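Local atomic coordinates of homoserine kinase (Cytophaga hutchinsonii, PDB entry 4P52), a protein that probably catalyses the ATP-dependent phosphorylation of L-homoserine to O-phospho-L-homoserine, a step on the route to threonine. Residues P200-Q205 / L260-D265; P286-L291 / Q303-G308. All coordinates share one frame; numbering follows the deposited sequence.

How the contacts relate
Both contacts lie on the same side of the chain's centre, in the region of the GHMP kinase C-terminal domain. Contact 1 is at the surface and joins the loop after strand 194-200 to the turn that leads into helix 264-273. Contact 2 is buried and packs strand 288-292 on helix 295-310. Neither has a hydrogen bond across it. In contact 1 two valines pack on L260, I261 and the ring of P262, whereas in contact 2 one long selenomethionine spans two residues of a strand. Their centres are about 11 Å apart and they touch each other. F264 of contact 1 packs on I288 of contact 2, and P200 packs on P286.

Contact 1. Residues P200-Q205 / L260-D265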
loop_
_atom_site.group_PDB
_atom_site.type_symbol
_atom_site.label_atom_id
_atom_site.label_comp_id
_atom_site.label_asym_id
_atom_site.label_seq_id
_atom_site.Cartn_x
_atom_site.Cartn_y
_atom_site.Cartn_z
ATOM N N PRO A 200 -16.007 23.100 -7.821
ATOM C CA PRO A 200 -16.012 24.531 -8.116
ATOM C C PRO A 200 -16.365 24.822 -9.575
ATOM O O PRO A 200 -15.997 24.069 -10.469
ATOM C CB PRO A 200 -14.571 24.935 -7.829
ATOM C CG PRO A 200 -13.765 23.711 -8.176
ATOM C CD PRO A 200 -14.634 22.546 -7.798
ATOM N N HIS A 201 -17.073 25.912 -9.822
ATOM C CA HIS A 201 -17.467 26.264 -11.198
ATOM C C HIS A 201 -16.364 26.999 -11.948
ATOM O O HIS A 201 -16.461 28.180 -12.256
ATOM C CB HIS A 201 -18.766 27.050 -11.200
ATOM C CG HIS A 201 -19.937 26.259 -10.704
ATOM N ND1 HIS A 201 -21.117 26.847 -10.294
ATOM C CD2 HIS A 201 -20.109 24.923 -10.555
ATOM C CE1 HIS A 201 -21.969 25.907 -9.920
ATOM N NE2 HIS A 201 -21.382 24.733 -10.072
ATOM N N VAL A 202 -15.303 26.272 -12.235
ATOM C CA VAL A 202 -14.143 26.823 -12.901
ATOM C C VAL A 202 -13.499 25.627 -13.594
ATOM O O VAL A 202 -13.707 24.487 -13.183
ATOM C CB VAL A 202 -13.193 27.515 -11.878
ATOM C CG1 VAL A 202 -12.532 26.519 -10.931
ATOM C CG2 VAL A 202 -12.127 28.277 -12.602
ATOM N N GLU A 203 -12.778 25.833 -14.675
ATOM C CA GLU A 203 -12.196 24.661 -15.276
ATOM C C GLU A 203 -10.696 24.671 -15.367
ATOM O O GLU A 203 -10.092 25.517 -15.982
ATOM C CB GLU A 203 -12.882 24.237 -16.573
ATOM C CG GLU A 203 -12.895 25.264 -17.677
ATOM C CD GLU A 203 -13.595 24.745 -18.920
ATOM O OE1 GLU A 203 -14.620 24.045 -18.755
ATOM O OE2 GLU A 203 -13.127 25.035 -20.053
ATOM N N VAL A 204 -10.122 23.705 -14.681
ATOM C CA VAL A 204 -8.723 23.368 -14.770
ATOM C C VAL A 204 -8.660 22.247 -15.805
ATOM O O VAL A 204 -9.387 21.226 -15.681
ATOM C CB VAL A 204 -8.237 22.853 -13.393
ATOM C CG1 VAL A 204 -6.892 22.138 -13.488
ATOM C CG2 VAL A 204 -8.215 23.986 -12.377
ATOM N N GLN A 205 -7.807 22.440 -16.816
ATOM C CA GLN A 205 -7.556 21.413 -17.826
ATOM C C GLN A 205 -6.942 20.110 -17.250
ATOM O O GLN A 205 -6.112 20.159 -16.321
ATOM C CB GLN A 205 -6.672 21.987 -18.936
ATOM C CG GLN A 205 -7.308 23.128 -19.710
ATOM C CD GLN A 205 -8.725 22.830 -20.196
ATOM O OE1 GLN A 205 -9.692 23.484 -19.789
ATOM N NE2 GLN A 205 -8.853 21.836 -21.071
ATOM N N LEU A 260 -2.889 24.716 -9.440
ATOM C CA LEU A 260 -3.875 24.865 -10.492
ATOM C C LEU A 260 -5.279 25.081 -9.955
ATOM O O LEU A 260 -6.162 25.497 -10.701
ATOM C CB LEU A 260 -3.887 23.628 -11.379
ATOM C CG LEU A 260 -2.591 23.358 -12.155
ATOM C CD1 LEU A 260 -2.676 22.033 -12.904
ATOM C CD2 LEU A 260 -2.209 24.509 -13.090
ATOM N N ILE A 261 -5.521 24.793 -8.682
ATOM C CA ILE A 261 -6.889 24.864 -8.188
ATOM C C ILE A 261 -7.113 26.079 -7.310
ATOM O O ILE A 261 -6.546 26.184 -6.221
ATOM C CB ILE A 261 -7.288 23.589 -7.417
ATOM C CG1 ILE A 261 -7.174 22.367 -8.332
ATOM C CG2 ILE A 261 -8.673 23.750 -6.789
ATOM C CD1 ILE A 261 -7.210 21.035 -7.601
ATOM N N PRO A 262 -7.959 27.000 -7.764
ATOM C CA PRO A 262 -8.124 28.234 -6.991
ATOM C C PRO A 262 -8.660 27.953 -5.597
ATOM O O PRO A 262 -9.627 27.215 -5.458
ATOM C CB PRO A 262 -9.153 29.015 -7.795
ATOM C CG PRO A 262 -9.088 28.428 -9.174
ATOM C CD PRO A 262 -8.779 26.979 -8.983
ATOM N N GLY A 263 -8.010 28.511 -4.575
ATOM C CA GLY A 263 -8.480 28.410 -3.196
ATOM C C GLY A 263 -8.214 27.081 -2.524
ATOM O O GLY A 263 -8.689 26.833 -1.408
ATOM N N PHE A 264 -7.441 26.219 -3.175
ATOM C CA PHE A 264 -7.282 24.872 -2.701
ATOM C C PHE A 264 -6.860 24.846 -1.238
ATOM O O PHE A 264 -7.449 24.121 -0.424
ATOM C CB PHE A 264 -6.251 24.105 -3.520
ATOM C CG PHE A 264 -5.996 22.725 -2.985
ATOM C CD1 PHE A 264 -6.895 21.703 -3.226
ATOM C CD2 PHE A 264 -4.906 22.468 -2.175
ATOM C CE1 PHE A 264 -6.706 20.437 -2.703
ATOM C CE2 PHE A 264 -4.693 21.191 -1.652
ATOM C CZ PHE A 264 -5.603 20.177 -1.930
ATOM N N ASP A 265 -5.823 25.605 -0.909
ATOM C CA ASP A 265 -5.293 25.562 0.437
ATOM C C ASP A 265 -6.316 25.964 1.493
ATOM O O ASP A 265 -6.427 25.299 2.536
ATOM C CB ASP A 265 -4.035 26.399 0.535
ATOM C CG ASP A 265 -2.918 25.868 -0.351
ATOM O OD1 ASP A 265 -2.927 24.649 -0.691
ATOM O OD2 ASP A 265 -2.026 26.674 -0.712
#
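V204 makes the close part of this contact, against L260. Its CG1 is 4.0 Å from L260 CB, and the two side chains cross at about a right angle. V204 also has more of its surface buried here than any other residue of the two segments. Its chi1 of 165° puts CG1 anti to the backbone N and CG2 anti to the carbonyl carbon. This turns CG1 to L260 CB and CG2 to I261. CG2 comes within 4.5 Å of I261 CG1, so V204 bridges two successive residues.

The other end is looser. V202 CG1 reaches P262 CD at 4.3 Å, at the edge of the interface. V202 and P262 are both partly exposed, and no hydrogen bond crosses between the segments. E203 is exposed and has a long, weak ion pair with R77.

The 260-265 segment is shaped by a type II beta turn from I261 to F264. It is closed by the bond from F264 N to I261 O, at 3.2 Å. G263 takes the positive phi (77°) of the third position and is also the N-cap of helix 264-273.

Segment 200-205 leads out of strand 194-200 into helix 206-211. The mostly helical chain that follows returns at 260-265 to enter helix 264-273, while I261 and F264 rest on I281 of strand 278-281.

Contact 2. Residues P286-L291 / Q303-G308; sequences PSIFAL and QAMKKG
M305, a selenomethionine, reaches from its helix onto the strand and meets I288 and A290. Its SE lies 4.4 Å from I288 CG2 and also 4.4 Å from A290 CB. The two strand residues are two apart and both point toward the helix, so the selenium sits over the strand face, midway between the two side chains. CG of M305 is anti to the carbonyl carbon (chi1 -63°), and the chain runs on extended at chi2. This carries SE to the sheet. The last torsion (chi3 -66°) then turns CE to the A290 side, away from I288 CG2.

F289, between the two, points away from the helix. Its ring lies on the other face of the sheet, with L291 CG at its edge and in plane. The contact is wholly apolar and buried. V267 and A271 of helix 264-273 and T196 of strand 194-200 also touch M305.

Strand 288-292 is an inner strand of a four-stranded antiparallel sheet of order 2-3-1-4. Helices 264-273 and 295-310 pack together on one face. This is the ferredoxin-like alpha/beta sandwich expected of the C-terminal domain of GHMP kinases.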
loop_
_atom_site.group_PDB
_atom_site.type_symbol
_atom_site.label_atom_id
_atom_site.label_comp_id
_atom_site.label_asym_id
_atom_site.label_seq_id
_atom_site.Cartn_x
_atom_site.Cartn_y
_atom_site.Cartn_z
ATOM N N PRO A 286 -10.719 20.087 -10.951
ATOM C CA PRO A 286 -10.586 20.891 -9.710
ATOM C C PRO A 286 -11.446 20.443 -8.506
ATOM O O PRO A 286 -11.337 21.059 -7.423
ATOM C CB PRO A 286 -11.029 22.275 -10.143
ATOM C CG PRO A 286 -12.010 22.008 -11.236
ATOM C CD PRO A 286 -11.517 20.784 -11.973
ATOM N N SER A 287 -12.267 19.398 -8.661
ATOM C CA SER A 287 -13.028 18.875 -7.510
ATOM C C SER A 287 -12.161 18.369 -6.376
ATOM O O SER A 287 -11.056 17.840 -6.594
ATOM C CB SER A 287 -14.010 17.787 -7.928
ATOM O OG SER A 287 -15.007 18.375 -8.746
ATOM N N ILE A 288 -12.695 18.517 -5.170
ATOM C CA ILE A 288 -12.015 18.209 -3.938
ATOM C C ILE A 288 -12.938 17.329 -3.117
ATOM O O ILE A 288 -14.155 17.531 -3.113
ATOM C CB ILE A 288 -11.732 19.506 -3.155
ATOM C CG1 ILE A 288 -10.867 20.435 -4.020
ATOM C CG2 ILE A 288 -11.049 19.224 -1.820
ATOM C CD1 ILE A 288 -10.588 21.780 -3.401
ATOM N N PHE A 289 -12.380 16.345 -2.420
ATOM C CA PHE A 289 -13.222 15.479 -1.595
ATOM C C PHE A 289 -12.677 15.444 -0.185
ATOM O O PHE A 289 -11.461 15.637 0.042
ATOM C CB PHE A 289 -13.306 14.052 -2.158
ATOM C CG PHE A 289 -12.065 13.259 -1.922
ATOM C CD1 PHE A 289 -10.928 13.475 -2.699
ATOM C CD2 PHE A 289 -12.017 12.322 -0.900
ATOM C CE1 PHE A 289 -9.755 12.764 -2.447
ATOM C CE2 PHE A 289 -10.846 11.608 -0.640
ATOM C CZ PHE A 289 -9.712 11.834 -1.407
ATOM N N ALA A 290 -13.569 15.163 0.754
ATOM C CA ALA A 290 -13.148 14.973 2.132
ATOM C C ALA A 290 -13.809 13.699 2.640
ATOM O O ALA A 290 -14.900 13.328 2.159
ATOM C CB ALA A 290 -13.526 16.174 2.994
ATOM N N LEU A 291 -13.151 13.016 3.580
ATOM C CA LEU A 291 -13.755 11.851 4.173
ATOM C C LEU A 291 -14.091 12.183 5.602
ATOM O O LEU A 291 -13.369 12.951 6.250
ATOM C CB LEU A 291 -12.839 10.625 4.047
ATOM C CG LEU A 291 -12.489 10.141 2.615
ATOM C CD1 LEU A 291 -11.562 8.946 2.686
ATOM C CD2 LEU A 291 -13.710 9.754 1.806
ATOM N N GLN A 303 -20.422 22.399 3.946
ATOM C CA GLN A 303 -20.699 23.801 4.206
ATOM C C GLN A 303 -19.451 24.663 4.366
ATOM O O GLN A 303 -19.445 25.828 3.934
ATOM C CB GLN A 303 -21.666 23.990 5.379
ATOM C CG GLN A 303 -23.129 23.744 5.000
ATOM C CD GLN A 303 -23.503 24.267 3.578
ATOM O OE1 GLN A 303 -23.377 23.530 2.553
ATOM N NE2 GLN A 303 -23.950 25.547 3.505
ATOM N N ALA A 304 -18.400 24.121 4.972
ATOM C CA ALA A 304 -17.178 24.904 5.164
ATOM C C ALA A 304 -16.344 25.030 3.872
ATOM O O ALA A 304 -15.719 26.068 3.616
ATOM C CB ALA A 304 -16.350 24.349 6.314
HETATM N N MSE A 305 -16.357 23.987 3.050
HETATM C CA MSE A 305 -15.703 24.039 1.749
HETATM C C MSE A 305 -16.435 25.012 0.838
HETATM O O MSE A 305 -15.797 25.860 0.211
HETATM C CB MSE A 305 -15.547 22.658 1.132
HETATM C CG MSE A 305 -14.640 21.753 1.963
HETATM SE SE MSE A 305 -14.279 20.051 0.985
HETATM C CE MSE A 305 -16.053 19.199 0.931
ATOM N N LYS A 306 -17.766 24.922 0.774
ATOM C CA LYS A 306 -18.576 25.909 0.043
ATOM C C LYS A 306 -18.235 27.343 0.454
ATOM O O LYS A 306 -18.108 28.232 -0.394
ATOM C CB LYS A 306 -20.073 25.653 0.236
ATOM C CG LYS A 306 -20.986 26.762 -0.296
ATOM C CD LYS A 306 -22.473 26.493 -0.063
ATOM C CE LYS A 306 -22.971 25.250 -0.808
ATOM N NZ LYS A 306 -22.765 25.226 -2.299
ATOM N N LYS A 307 -18.065 27.563 1.748
ATOM C CA LYS A 307 -17.785 28.893 2.254
ATOM C C LYS A 307 -16.388 29.363 1.805
ATOM O O LYS A 307 -16.178 30.556 1.559
ATOM C CB LYS A 307 -17.942 28.889 3.775
ATOM C CG LYS A 307 -17.924 30.241 4.434
ATOM C CD LYS A 307 -17.272 30.182 5.811
ATOM C CE LYS A 307 -17.646 31.399 6.664
ATOM N NZ LYS A 307 -16.889 31.469 7.949
ATOM N N GLY A 308 -15.439 28.425 1.679
ATOM C CA GLY A 308 -14.118 28.714 1.098
ATOM C C GLY A 308 -14.198 29.206 -0.346
ATOM O O GLY A 308 -13.596 30.208 -0.685
#